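Local coordinates for protein PvdO (Pseudomonas aeruginosa, PDB 5HHA) that binds calcium and, as a periplasmic member of the formylglycine-generating-enzyme-like family, probably takes part in maturation of a chromophore, at residues V247-N252 / D276-R281; D38-V43 / Y82-G87. One frame throughout, in Å; residues are numbered along the deposited sequence.

In the fold
Both contacts reach the same mixed, curled sheet of a sulfatase-modifying-factor-like domain, and their centres lie about 15 Å apart. Contact 1 lies in the core, its centre about 5 Å from the centre of the chain, and is purely apolar: side chains of strand 247-251 meet those at the start of strand 278-285, across the intervening strand 218-221. Contact 2 lies about 12 Å from the centre and is only partly buried; its apolar pair gives way to a carboxylate, a phenol and two bridging waters. The two are joined directly, Phe280 O of contact 1 probably accepting a hydrogen bond from Val84 N of contact 2 at 2.9 Å.

Contact 1 of 2, residues V247-N252 / D276-R281; sequences VQIRGN and DWIGFR
Strand 247-251 and the start of strand 278-285, both in the curled sheet, meet here through Ile249 on one side and Ile278 and the preceding loop residue Trp277 on the other, with no hydrogen bond between the segments. The reaching group is the delta methyl of Ile249. Its CD1 comes obliquely to the six-membered part of the indole, 3.7 Å from Trp277 CZ3 and 4.0 Å from CH2, and the two side chains cross at about a right angle. Ile249 CG1 stands between the backbone N and the carbonyl carbon (chi1 57°), and a nearly straight second torsion (chi2 177°) carries CD1 out toward the ring. The same methyl meets the end of Ile278 more loosely, with Ile249 CD1 4.4 Å from Ile278 CD1. In the sheet the strands are second neighbours: strand 218-221 runs between them, antiparallel to 247-251 and parallel to 278-285. The CA atoms of Ile249 and Ile278 therefore stay 8.1 Å apart, and the side chains close the gap over Trp220, which both isoleucines touch. Ile278 also packs on the indole of the residue before it, its CG1 lying 3.4 Å above the plane of the Trp277 ring and offset toward the rim. At the edge of that indole, in its plane, lies Asp276 OD1, while OD2 forms a salt bridge with Arg109. Tyr218 meets the Trp277 ring with the planes roughly perpendicular.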
ATOM      1  N   VAL A 247      -0.934  -6.196  12.994  1.00 10.12           N
ATOM      2  CA  VAL A 247       0.050  -6.022  11.949  1.00  9.43           C
ATOM      3  C   VAL A 247      -0.025  -4.596  11.411  1.00  8.53           C
ATOM      4  O   VAL A 247      -0.977  -3.879  11.661  1.00  9.81           O
ATOM      5  CB  VAL A 247      -0.168  -7.035  10.798  1.00 10.38           C
ATOM      6  CG1 VAL A 247       0.075  -8.480  11.278  1.00 12.63           C
ATOM      7  CG2 VAL A 247      -1.535  -6.861  10.139  1.00 10.76           C
ATOM      8  N   GLN A 248       1.003  -4.184  10.693  1.00  9.25           N
ATOM      9  CA  GLN A 248       1.059  -2.838  10.129  1.00  9.44           C
ATOM     10  C   GLN A 248       0.248  -2.728   8.849  1.00  7.89           C
ATOM     11  O   GLN A 248       0.175  -3.670   8.045  1.00  9.05           O
ATOM     12  CB  GLN A 248       2.512  -2.454   9.796  1.00  8.07           C
ATOM     13  CG  GLN A 248       3.477  -2.532  10.959  1.00  9.84           C
ATOM     14  CD  GLN A 248       3.382  -1.432  12.024  1.00  9.31           C
ATOM     15  OE1 GLN A 248       2.662  -0.435  11.914  1.00 12.25           O
ATOM     16  NE2 GLN A 248       4.123  -1.617  13.058  1.00  8.97           N
ATOM     17  N   ILE A 249      -0.313  -1.543   8.632  1.00  8.11           N
ATOM     18  CA  ILE A 249      -0.879  -1.135   7.352  1.00  7.88           C
ATOM     19  C   ILE A 249      -0.271   0.225   7.004  1.00  7.69           C
ATOM     20  O   ILE A 249       0.183   0.977   7.883  1.00  9.10           O
ATOM     21  CB  ILE A 249      -2.427  -1.090   7.381  1.00  8.69           C
ATOM     22  CG1 ILE A 249      -2.921  -0.154   8.471  1.00  8.26           C
ATOM     23  CG2 ILE A 249      -2.986  -2.485   7.583  1.00 10.65           C
ATOM     24  CD1 ILE A 249      -4.461  -0.000   8.526  1.00 10.05           C
ATOM     25  N   ARG A 250      -0.228   0.545   5.722  1.00  7.53           N
ATOM     26  CA  ARG A 250       0.433   1.756   5.252  1.00  7.96           C
ATOM     27  C   ARG A 250      -0.432   2.523   4.266  1.00  7.33           C
ATOM     28  O   ARG A 250      -1.362   1.985   3.658  1.00  7.56           O
ATOM     29  CB  ARG A 250       1.779   1.421   4.613  1.00  7.99           C
ATOM     30  CG  ARG A 250       2.905   1.283   5.661  1.00  8.15           C
ATOM     31  CD  ARG A 250       3.118   2.602   6.421  1.00  8.79           C
ATOM     32  NE  ARG A 250       4.348   2.611   7.209  1.00  8.44           N
ATOM     33  CZ  ARG A 250       5.401   3.370   6.954  1.00  8.01           C
ATOM     34  NH1 ARG A 250       5.437   4.272   5.975  1.00  8.33           N
ATOM     35  NH2 ARG A 250       6.425   3.280   7.768  1.00  8.67           N
ATOM     36  N   GLY A 251      -0.073   3.780   4.060  1.00  7.67           N
ATOM     37  CA  GLY A 251      -0.784   4.671   3.166  1.00  7.94           C
ATOM     38  C   GLY A 251      -1.899   5.383   3.895  1.00  7.18           C
ATOM     39  O   GLY A 251      -1.829   5.667   5.083  1.00  8.38           O
ATOM     40  N   ASN A 252      -2.937   5.733   3.144  1.00  7.41           N
ATOM     41  CA  ASN A 252      -4.075   6.454   3.712  1.00  7.87           C
ATOM     42  C   ASN A 252      -5.265   6.242   2.786  1.00  7.30           C
ATOM     43  O   ASN A 252      -5.080   6.090   1.582  1.00  8.32           O
ATOM     44  CB  ASN A 252      -3.732   7.946   3.820  1.00  8.03           C
ATOM     45  CG  ASN A 252      -4.671   8.699   4.721  1.00  7.49           C
ATOM     46  OD1 ASN A 252      -5.256   8.137   5.643  1.00  8.65           O
ATOM     47  ND2 ASN A 252      -4.765   9.994   4.500  1.00  8.37           N
ATOM     48  N   ASP A 276     -13.479  -1.641   3.602  1.00  9.13           N
ATOM     49  CA  ASP A 276     -13.606  -1.018   2.293  1.00  8.94           C
ATOM     50  C   ASP A 276     -12.565   0.095   2.058  1.00  8.19           C
ATOM     51  O   ASP A 276     -12.593   0.829   1.062  1.00  8.75           O
ATOM     52  CB  ASP A 276     -15.035  -0.496   2.104  1.00 10.47           C
ATOM     53  CG  ASP A 276     -15.375   0.669   3.007  1.00 11.33           C
ATOM     54  OD1 ASP A 276     -14.470   1.294   3.589  1.00 11.32           O
ATOM     55  OD2 ASP A 276     -16.585   0.995   3.096  1.00 12.23           O
ATOM     56  N   TRP A 277     -11.611   0.159   2.998  1.00  8.94           N
ATOM     57  CA  TRP A 277     -10.571   1.174   3.040  1.00  9.26           C
ATOM     58  C   TRP A 277      -9.175   0.551   3.125  1.00  9.07           C
ATOM     59  O   TRP A 277      -8.200   1.292   3.181  1.00  8.80           O
ATOM     60  CB  TRP A 277     -10.815   2.089   4.242  1.00  9.97           C
ATOM     61  CG  TRP A 277     -10.921   1.378   5.534  1.00  9.40           C
ATOM     62  CD1 TRP A 277     -12.001   0.716   6.051  1.00 11.49           C
ATOM     63  CD2 TRP A 277      -9.882   1.261   6.503  1.00  9.89           C
ATOM     64  NE1 TRP A 277     -11.694   0.186   7.275  1.00 11.26           N
ATOM     65  CE2 TRP A 277     -10.398   0.511   7.578  1.00 10.66           C
ATOM     66  CE3 TRP A 277      -8.561   1.727   6.582  1.00 10.30           C
ATOM     67  CZ2 TRP A 277      -9.646   0.225   8.704  1.00 13.57           C
ATOM     68  CZ3 TRP A 277      -7.815   1.425   7.706  1.00 11.10           C
ATOM     69  CH2 TRP A 277      -8.361   0.697   8.745  1.00 11.98           C
ATOM     70  N   ILE A 278      -9.071  -0.786   3.124  1.00  7.96           N
ATOM     71  CA  ILE A 278      -7.777  -1.469   3.118  1.00  7.47           C
ATOM     72  C   ILE A 278      -7.680  -2.366   1.904  1.00  8.24           C
ATOM     73  O   ILE A 278      -8.493  -3.289   1.736  1.00  8.65           O
ATOM     74  CB  ILE A 278      -7.498  -2.349   4.394  1.00  9.01           C
ATOM     75  CG1 ILE A 278      -7.820  -1.602   5.684  1.00  9.29           C
ATOM     76  CG2 ILE A 278      -6.051  -2.794   4.363  1.00  9.05           C
ATOM     77  CD1 ILE A 278      -7.756  -2.504   6.912  1.00 12.77           C
ATOM     78  N   GLY A 279      -6.692  -2.086   1.068  1.00  7.82           N
ATOM     79  CA  GLY A 279      -6.335  -2.920  -0.072  1.00  7.95           C
ATOM     80  C   GLY A 279      -4.897  -3.408   0.110  1.00  8.09           C
ATOM     81  O   GLY A 279      -4.464  -3.665   1.238  1.00  7.65           O
ATOM     82  N   PHE A 280      -4.149  -3.524  -0.992  1.00  7.05           N
ATOM     83  CA  PHE A 280      -2.807  -4.098  -0.891  1.00  6.69           C
ATOM     84  C   PHE A 280      -2.056  -3.971  -2.174  1.00  7.39           C
ATOM     85  O   PHE A 280      -2.653  -3.853  -3.246  1.00  8.12           O
ATOM     86  CB  PHE A 280      -2.845  -5.570  -0.479  1.00  8.74           C
ATOM     87  CG  PHE A 280      -3.508  -6.481  -1.495  1.00  9.11           C
ATOM     88  CD1 PHE A 280      -4.895  -6.570  -1.589  1.00 10.13           C
ATOM     89  CD2 PHE A 280      -2.743  -7.299  -2.322  1.00 10.34           C
ATOM     90  CE1 PHE A 280      -5.490  -7.435  -2.480  1.00 10.44           C
ATOM     91  CE2 PHE A 280      -3.339  -8.162  -3.226  1.00 10.55           C
ATOM     92  CZ  PHE A 280      -4.711  -8.240  -3.293  1.00 11.79           C
ATOM     93  N   ARG A 281      -0.733  -3.981  -2.062  1.00  8.15           N
ATOM     94  CA  ARG A 281       0.153  -4.211  -3.192  1.00  8.48           C
ATOM     95  C   ARG A 281       0.784  -5.597  -3.014  1.00  8.15           C
ATOM     96  O   ARG A 281       0.719  -6.203  -1.950  1.00  8.73           O
ATOM     97  CB  ARG A 281       1.248  -3.145  -3.252  1.00  7.89           C
ATOM     98  CG  ARG A 281       0.732  -1.771  -3.513  1.00  8.53           C
ATOM     99  CD  ARG A 281       1.846  -0.730  -3.530  1.00  8.63           C
ATOM    100  NE  ARG A 281       1.241   0.568  -3.389  1.00  8.59           N
ATOM    101  CZ  ARG A 281       0.928   1.394  -4.385  1.00  7.72           C
ATOM    102  NH1 ARG A 281       1.320   1.170  -5.635  1.00  8.79           N
ATOM    103  NH2 ARG A 281       0.238   2.490  -4.116  1.00  7.28           N
TER

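Contact 2 of 2, residues D38-V43 / Y82-G87; sequences DCPEMV and YQVTAG
Pro40 and Val84 form the closed, apolar side of this contact, while Glu41 and Tyr82 make its wetter, partly exposed side. Pro40 CG rests 4.1 Å from Val84 CG2, the two side chains crossing at a slant. Both residues are buried: Leu141 and Tyr137 of helix 131-145 pack on the proline, and Phe280 on the valine. The segments are the lead-in to and first residues of strand 42-52, and the loop from strand 77-80 into the start of helix 86-96, where Thr85 is the N-cap; strands 42-52 and 77-80 pair antiparallel. No direct hydrogen bond joins the two segments at Glu41 and Tyr82; waters link them instead. One molecule accepts from Tyr82 N at 2.9 Å and lies 2.7 Å from Glu41 O, to which it probably donates. Glu41, its chain extended beyond CG (chi2 174°), brings its carboxylate to the rim of the phenol: OE1 lies near the ring plane, 3.4 Å from Tyr82 CE2, with carboxylate and ring planes 56° apart. The stronger partner of this oxygen is Arg81, in a salt bridge. A second water, 2.8 Å from Tyr82 OH, gives Glu41 OE1 just a weak hydrogen bond of 3.4 Å.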
ATOM      1  N   ASP A  38      -3.777 -10.900 -16.624  1.00 20.37           N
ATOM      2  CA  ASP A  38      -4.586 -10.634 -15.434  1.00 23.16           C
ATOM      3  C   ASP A  38      -3.740 -10.224 -14.252  1.00 18.78           C
ATOM      4  O   ASP A  38      -4.274  -9.940 -13.185  1.00 18.04           O
ATOM      5  CB  ASP A  38      -5.321 -11.925 -15.024  1.00 24.80           C
ATOM      6  CG  ASP A  38      -6.600 -12.146 -15.792  1.00 32.31           C
ATOM      7  OD1 ASP A  38      -7.289 -11.155 -16.123  1.00 39.10           O
ATOM      8  OD2 ASP A  38      -6.927 -13.323 -16.041  1.00 38.44           O
ATOM      9  N   CYS A  39      -2.421 -10.244 -14.422  1.00 15.71           N
ATOM     10  CA  CYS A  39      -1.490 -10.013 -13.323  1.00 13.90           C
ATOM     11  C   CYS A  39      -1.262  -8.526 -13.112  1.00 12.66           C
ATOM     12  O   CYS A  39      -1.362  -7.742 -14.071  1.00 13.18           O
ATOM     13  CB  CYS A  39      -0.140 -10.646 -13.635  1.00 15.20           C
ATOM     14  SG  CYS A  39      -0.133 -12.455 -13.655  1.00 20.50           S
ATOM     15  N   PRO A  40      -0.935  -8.134 -11.865  1.00 11.63           N
ATOM     16  CA  PRO A  40      -0.706  -6.704 -11.624  1.00 12.34           C
ATOM     17  C   PRO A  40       0.494  -6.158 -12.381  1.00 10.68           C
ATOM     18  O   PRO A  40       1.476  -6.866 -12.556  1.00 12.44           O
ATOM     19  CB  PRO A  40      -0.469  -6.640 -10.116  1.00 10.93           C
ATOM     20  CG  PRO A  40      -1.092  -7.870  -9.550  1.00 14.12           C
ATOM     21  CD  PRO A  40      -0.924  -8.915 -10.620  1.00 12.95           C
ATOM     22  N   GLU A  41       0.414  -4.916 -12.812  1.00 10.63           N
ATOM     23  CA  GLU A  41       1.562  -4.247 -13.415  1.00 11.30           C
ATOM     24  C   GLU A  41       2.616  -3.955 -12.356  1.00 11.74           C
ATOM     25  O   GLU A  41       2.327  -3.295 -11.343  1.00 10.97           O
ATOM     26  CB  GLU A  41       1.116  -2.967 -14.089  1.00 11.39           C
ATOM     27  CG  GLU A  41       0.183  -3.255 -15.284  1.00 14.30           C
ATOM     28  CD  GLU A  41      -0.421  -2.020 -15.913  1.00 19.77           C
ATOM     29  OE1 GLU A  41       0.028  -0.898 -15.645  1.00 16.51           O
ATOM     30  OE2 GLU A  41      -1.381  -2.158 -16.702  1.00 19.83           O
ATOM     31  N   MET A  42       3.819  -4.462 -12.580  1.00 11.36           N
ATOM     32  CA  MET A  42       4.913  -4.352 -11.634  1.00 10.83           C
ATOM     33  C   MET A  42       5.923  -3.320 -12.115  1.00 11.60           C
ATOM     34  O   MET A  42       6.140  -3.149 -13.332  1.00 13.63           O
ATOM     35  CB  MET A  42       5.593  -5.696 -11.515  1.00 11.18           C
ATOM     36  CG  MET A  42       4.663  -6.810 -11.140  1.00 11.63           C
ATOM     37  SD  MET A  42       3.769  -6.574  -9.595  1.00 10.81           S
ATOM     38  CE  MET A  42       5.120  -6.692  -8.394  1.00 12.45           C
ATOM     39  N   VAL A  43       6.552  -2.618 -11.176  1.00 11.06           N
ATOM     40  CA  VAL A  43       7.619  -1.682 -11.502  1.00 11.51           C
ATOM     41  C   VAL A  43       8.846  -2.046 -10.672  1.00 11.96           C
ATOM     42  O   VAL A  43       8.756  -2.371  -9.486  1.00 10.58           O
ATOM     43  CB  VAL A  43       7.180  -0.197 -11.292  1.00 10.04           C
ATOM     44  CG1 VAL A  43       6.797   0.098  -9.825  1.00 10.92           C
ATOM     45  CG2 VAL A  43       8.252   0.767 -11.781  1.00 12.39           C
ATOM     46  N   TYR A  82       0.477   0.032  -8.957  1.00  9.29           N
ATOM     47  CA  TYR A  82      -0.820   0.377  -8.391  1.00  8.87           C
ATOM     48  C   TYR A  82      -1.129  -0.571  -7.236  1.00  8.66           C
ATOM     49  O   TYR A  82      -0.531  -1.647  -7.126  1.00  9.18           O
ATOM     50  CB  TYR A  82      -1.926   0.180  -9.424  1.00  9.59           C
ATOM     51  CG  TYR A  82      -1.700   0.885 -10.734  1.00  9.72           C
ATOM     52  CD1 TYR A  82      -1.590   2.260 -10.781  1.00 10.38           C
ATOM     53  CD2 TYR A  82      -1.615   0.184 -11.940  1.00 12.64           C
ATOM     54  CE1 TYR A  82      -1.415   2.925 -11.975  1.00 12.88           C
ATOM     55  CE2 TYR A  82      -1.434   0.849 -13.144  1.00 14.22           C
ATOM     56  CZ  TYR A  82      -1.316   2.210 -13.131  1.00 12.29           C
ATOM     57  OH  TYR A  82      -1.139   2.870 -14.328  1.00 16.32           O
ATOM     58  N   GLN A  83      -2.066  -0.187  -6.390  1.00  8.48           N
ATOM     59  CA  GLN A  83      -2.762  -1.142  -5.570  1.00  8.33           C
ATOM     60  C   GLN A  83      -3.375  -2.215  -6.486  1.00  8.52           C
ATOM     61  O   GLN A  83      -3.770  -1.931  -7.628  1.00  8.91           O
ATOM     62  CB  GLN A  83      -3.830  -0.412  -4.760  1.00  8.10           C
ATOM     63  CG  GLN A  83      -3.233   0.451  -3.636  1.00  9.80           C
ATOM     64  CD  GLN A  83      -3.683   1.907  -3.607  1.00  7.36           C
ATOM     65  OE1 GLN A  83      -4.527   2.362  -4.380  1.00  8.86           O
ATOM     66  NE2 GLN A  83      -3.110   2.648  -2.650  1.00  8.37           N
ATOM     67  N   VAL A  84      -3.421  -3.446  -5.995  1.00  7.90           N
ATOM     68  CA  VAL A  84      -4.050  -4.509  -6.771  1.00  9.06           C
ATOM     69  C   VAL A  84      -5.504  -4.135  -6.987  1.00  8.42           C
ATOM     70  O   VAL A  84      -6.166  -3.643  -6.082  1.00  8.84           O
ATOM     71  CB  VAL A  84      -3.883  -5.847  -6.071  1.00  8.99           C
ATOM     72  CG1 VAL A  84      -4.710  -6.951  -6.768  1.00 10.73           C
ATOM     73  CG2 VAL A  84      -2.410  -6.243  -6.045  1.00 10.22           C
ATOM     74  N   THR A  85      -6.005  -4.324  -8.205  1.00  8.50           N
ATOM     75  CA  THR A  85      -7.330  -3.816  -8.534  1.00  8.42           C
ATOM     76  C   THR A  85      -8.432  -4.815  -8.260  1.00  8.76           C
ATOM     77  O   THR A  85      -8.187  -6.009  -8.099  1.00  9.37           O
ATOM     78  CB  THR A  85      -7.453  -3.432 -10.014  1.00 10.58           C
ATOM     79  OG1 THR A  85      -7.373  -4.629 -10.800  1.00 10.29           O
ATOM     80  CG2 THR A  85      -6.384  -2.417 -10.448  1.00 12.76           C
ATOM     81  N   ALA A  86      -9.649  -4.307  -8.219  1.00  9.32           N
ATOM     82  CA  ALA A  86     -10.823  -5.159  -8.070  1.00  9.86           C
ATOM     83  C   ALA A  86     -10.891  -6.213  -9.172  1.00 11.30           C
ATOM     84  O   ALA A  86     -11.228  -7.366  -8.901  1.00 12.25           O
ATOM     85  CB  ALA A  86     -12.076  -4.330  -8.071  1.00 10.86           C
ATOM     86  N   GLY A  87     -10.588  -5.838 -10.410  1.00 10.67           N
ATOM     87  CA  GLY A  87     -10.623  -6.795 -11.498  1.00 11.04           C
ATOM     88  C   GLY A  87      -9.543  -7.834 -11.357  1.00 11.38           C
ATOM     89  O   GLY A  87      -9.731  -9.006 -11.704  1.00 12.63           O
TER
HETATM   90  O   HOH W   1      -0.054  -2.443 -10.349  1.00 11.06           O
HETATM   91  O   HOH W   2      -2.139   1.545 -16.565  1.00 31.40           O